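Local coordinates for protein gamma-D-glutamyl-L-lysine dipeptidyl-peptidase (Bacillus cereus ATCC 10987, PDB 3H41) that probably cleaves gamma-D-glutamyl-L-lysine bonds in murein peptides, releasing the dipeptide L-Ala-gamma-D-Glu during breakdown of the bacterial cell wall, at residues 20-25 with 97-102. Sequence-based numbering, arbitrary orientation.
Sequences TAPDSL and PGWMPE
Proline stacking on tryptophan joins a loop to an outermost strand of the N-terminal SH3-like sheet, with P22 of 20-25 lying against the indole of W99 in 97-102. It is a CH-pi contact: P22 CD stands 3.6 Å from the centroid of the five-membered ring of W99 and only 10° off its normal. The rest of the pyrrolidine leans toward the benzo half, where P22 CB comes 3.7 Å from W99 CE3, and the two side chains run side by side in the same direction. With CG beside the backbone N and anti to the carbonyl carbon (chi1 -66°), the indole of W99 is placed alongside the P22 ring.

Strand 96-101 pairs on its inner side with strand 79-84, whose W79 also touches P22 and whose K81 packs on W99. Along the other side, the backbone of W99 bonds to that of W19, at the end of strand 15-19, so the loop leaves beside the indole. The nearest neighbours of W99 CD1 are main-chain atoms: T20 O approaches obliquely at 3.7 Å, and A21 CA lies 3.8 Å from that carbon. No hydrogen bond links the two segments. Within the loop, S24 OG donates to P22 O over 3.2 Å, from above the carbonyl plane. T20 OG1 is hydrogen-bonded to N58 O; the T20 side chain lies near that of substrate-binding E61 and about 7 Å from the bound alanine.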
loop_
_atom_site.group_PDB
_atom_site.type_symbol
_atom_site.label_atom_id
_atom_site.label_comp_id
_atom_site.label_asym_id
_atom_site.label_seq_id
_atom_site.Cartn_x
_atom_site.Cartn_y
_atom_site.Cartn_z
ATOM N N THR A 20 -6.706 -13.369 -6.591
ATOM C CA THR A 20 -8.077 -13.442 -7.044
ATOM C C THR A 20 -8.630 -14.851 -6.865
ATOM O O THR A 20 -9.816 -15.035 -6.901
ATOM C CB THR A 20 -8.197 -13.070 -8.534
ATOM O OG1 THR A 20 -7.326 -13.922 -9.301
ATOM C CG2 THR A 20 -7.829 -11.594 -8.729
ATOM N N ALA A 21 -7.780 -15.851 -6.674
ATOM C CA ALA A 21 -8.238 -17.208 -6.400
ATOM C C ALA A 21 -7.197 -17.825 -5.525
ATOM O O ALA A 21 -6.045 -17.418 -5.602
ATOM C CB ALA A 21 -8.384 -18.028 -7.712
ATOM N N PRO A 22 -7.574 -18.805 -4.697
ATOM C CA PRO A 22 -6.548 -19.476 -3.906
ATOM C C PRO A 22 -5.730 -20.462 -4.772
ATOM O O PRO A 22 -6.101 -20.705 -5.932
ATOM C CB PRO A 22 -7.376 -20.219 -2.849
ATOM C CG PRO A 22 -8.671 -20.518 -3.568
ATOM C CD PRO A 22 -8.919 -19.398 -4.499
ATOM N N ASP A 23 -4.599 -20.918 -4.238
ATOM C CA ASP A 23 -3.785 -21.956 -4.901
ATOM C C ASP A 23 -3.325 -21.598 -6.295
ATOM O O ASP A 23 -3.242 -22.484 -7.168
ATOM C CB ASP A 23 -4.591 -23.251 -5.068
ATOM C CG ASP A 23 -5.103 -23.772 -3.784
ATOM O OD1 ASP A 23 -4.257 -24.117 -2.943
ATOM O OD2 ASP A 23 -6.347 -23.846 -3.644
ATOM N N SER A 24 -3.042 -20.321 -6.544
ATOM C CA SER A 24 -2.679 -19.878 -7.899
ATOM C C SER A 24 -1.214 -19.491 -8.005
ATOM O O SER A 24 -0.820 -18.844 -8.968
ATOM C CB SER A 24 -3.540 -18.677 -8.295
ATOM O OG SER A 24 -4.876 -19.124 -8.434
ATOM N N LEU A 25 -0.404 -19.889 -7.038
ATOM C CA LEU A 25 1.005 -19.454 -7.027
ATOM C C LEU A 25 1.793 -20.192 -8.102
ATOM O O LEU A 25 1.583 -21.374 -8.306
ATOM C CB LEU A 25 1.675 -19.808 -5.701
ATOM C CG LEU A 25 1.267 -19.155 -4.387
ATOM C CD1 LEU A 25 1.995 -19.826 -3.230
ATOM C CD2 LEU A 25 1.609 -17.706 -4.402
ATOM N N PRO A 97 -11.461 -7.448 -1.002
ATOM C CA PRO A 97 -11.447 -8.897 -0.956
ATOM C C PRO A 97 -10.269 -9.543 -1.674
ATOM O O PRO A 97 -9.761 -9.016 -2.665
ATOM C CB PRO A 97 -12.736 -9.253 -1.643
ATOM C CG PRO A 97 -12.836 -8.229 -2.711
ATOM C CD PRO A 97 -12.401 -6.953 -2.023
ATOM N N GLY A 98 -9.859 -10.694 -1.173
ATOM C CA GLY A 98 -8.918 -11.534 -1.877
ATOM C C GLY A 98 -8.441 -12.700 -1.048
ATOM O O GLY A 98 -8.740 -12.789 0.106
ATOM N N TRP A 99 -7.669 -13.575 -1.672
ATOM C CA TRP A 99 -7.208 -14.820 -1.068
ATOM C C TRP A 99 -5.737 -14.745 -0.695
ATOM O O TRP A 99 -4.898 -14.215 -1.457
ATOM C CB TRP A 99 -7.439 -15.985 -2.041
ATOM C CG TRP A 99 -8.871 -16.271 -2.311
ATOM C CD1 TRP A 99 -9.669 -15.696 -3.251
ATOM C CD2 TRP A 99 -9.676 -17.267 -1.650
ATOM N NE1 TRP A 99 -10.945 -16.242 -3.179
ATOM C CE2 TRP A 99 -10.965 -17.212 -2.214
ATOM C CE3 TRP A 99 -9.428 -18.174 -0.619
ATOM C CZ2 TRP A 99 -12.005 -18.048 -1.797
ATOM C CZ3 TRP A 99 -10.469 -19.006 -0.198
ATOM C CH2 TRP A 99 -11.735 -18.936 -0.786
HETATM N N MSE A 100 -5.427 -15.260 0.488
HETATM C CA MSE A 100 -4.076 -15.252 1.022
HETATM C C MSE A 100 -3.812 -16.505 1.881
HETATM O O MSE A 100 -4.761 -17.133 2.365
HETATM C CB MSE A 100 -3.850 -13.972 1.826
HETATM C CG MSE A 100 -4.779 -13.796 3.038
HETATM SE SE MSE A 100 -4.254 -12.237 4.104
HETATM C CE MSE A 100 -2.634 -12.951 4.731
ATOM N N PRO A 101 -2.533 -16.883 2.072
ATOM C CA PRO A 101 -2.274 -18.028 2.975
ATOM C C PRO A 101 -2.646 -17.732 4.397
ATOM O O PRO A 101 -2.280 -16.681 4.923
ATOM C CB PRO A 101 -0.770 -18.242 2.864
ATOM C CG PRO A 101 -0.399 -17.647 1.516
ATOM C CD PRO A 101 -1.304 -16.469 1.370
ATOM N N GLU A 102 -3.364 -18.655 5.018
ATOM C CA GLU A 102 -3.735 -18.506 6.432
ATOM C C GLU A 102 -2.531 -18.290 7.346
ATOM O O GLU A 102 -2.626 -17.599 8.362
ATOM C CB GLU A 102 -4.549 -19.712 6.918
ATOM C CG GLU A 102 -5.232 -19.383 8.248
ATOM C CD GLU A 102 -6.325 -20.376 8.620
ATOM O OE1 GLU A 102 -6.140 -21.575 8.341
ATOM O OE2 GLU A 102 -7.352 -19.943 9.189
#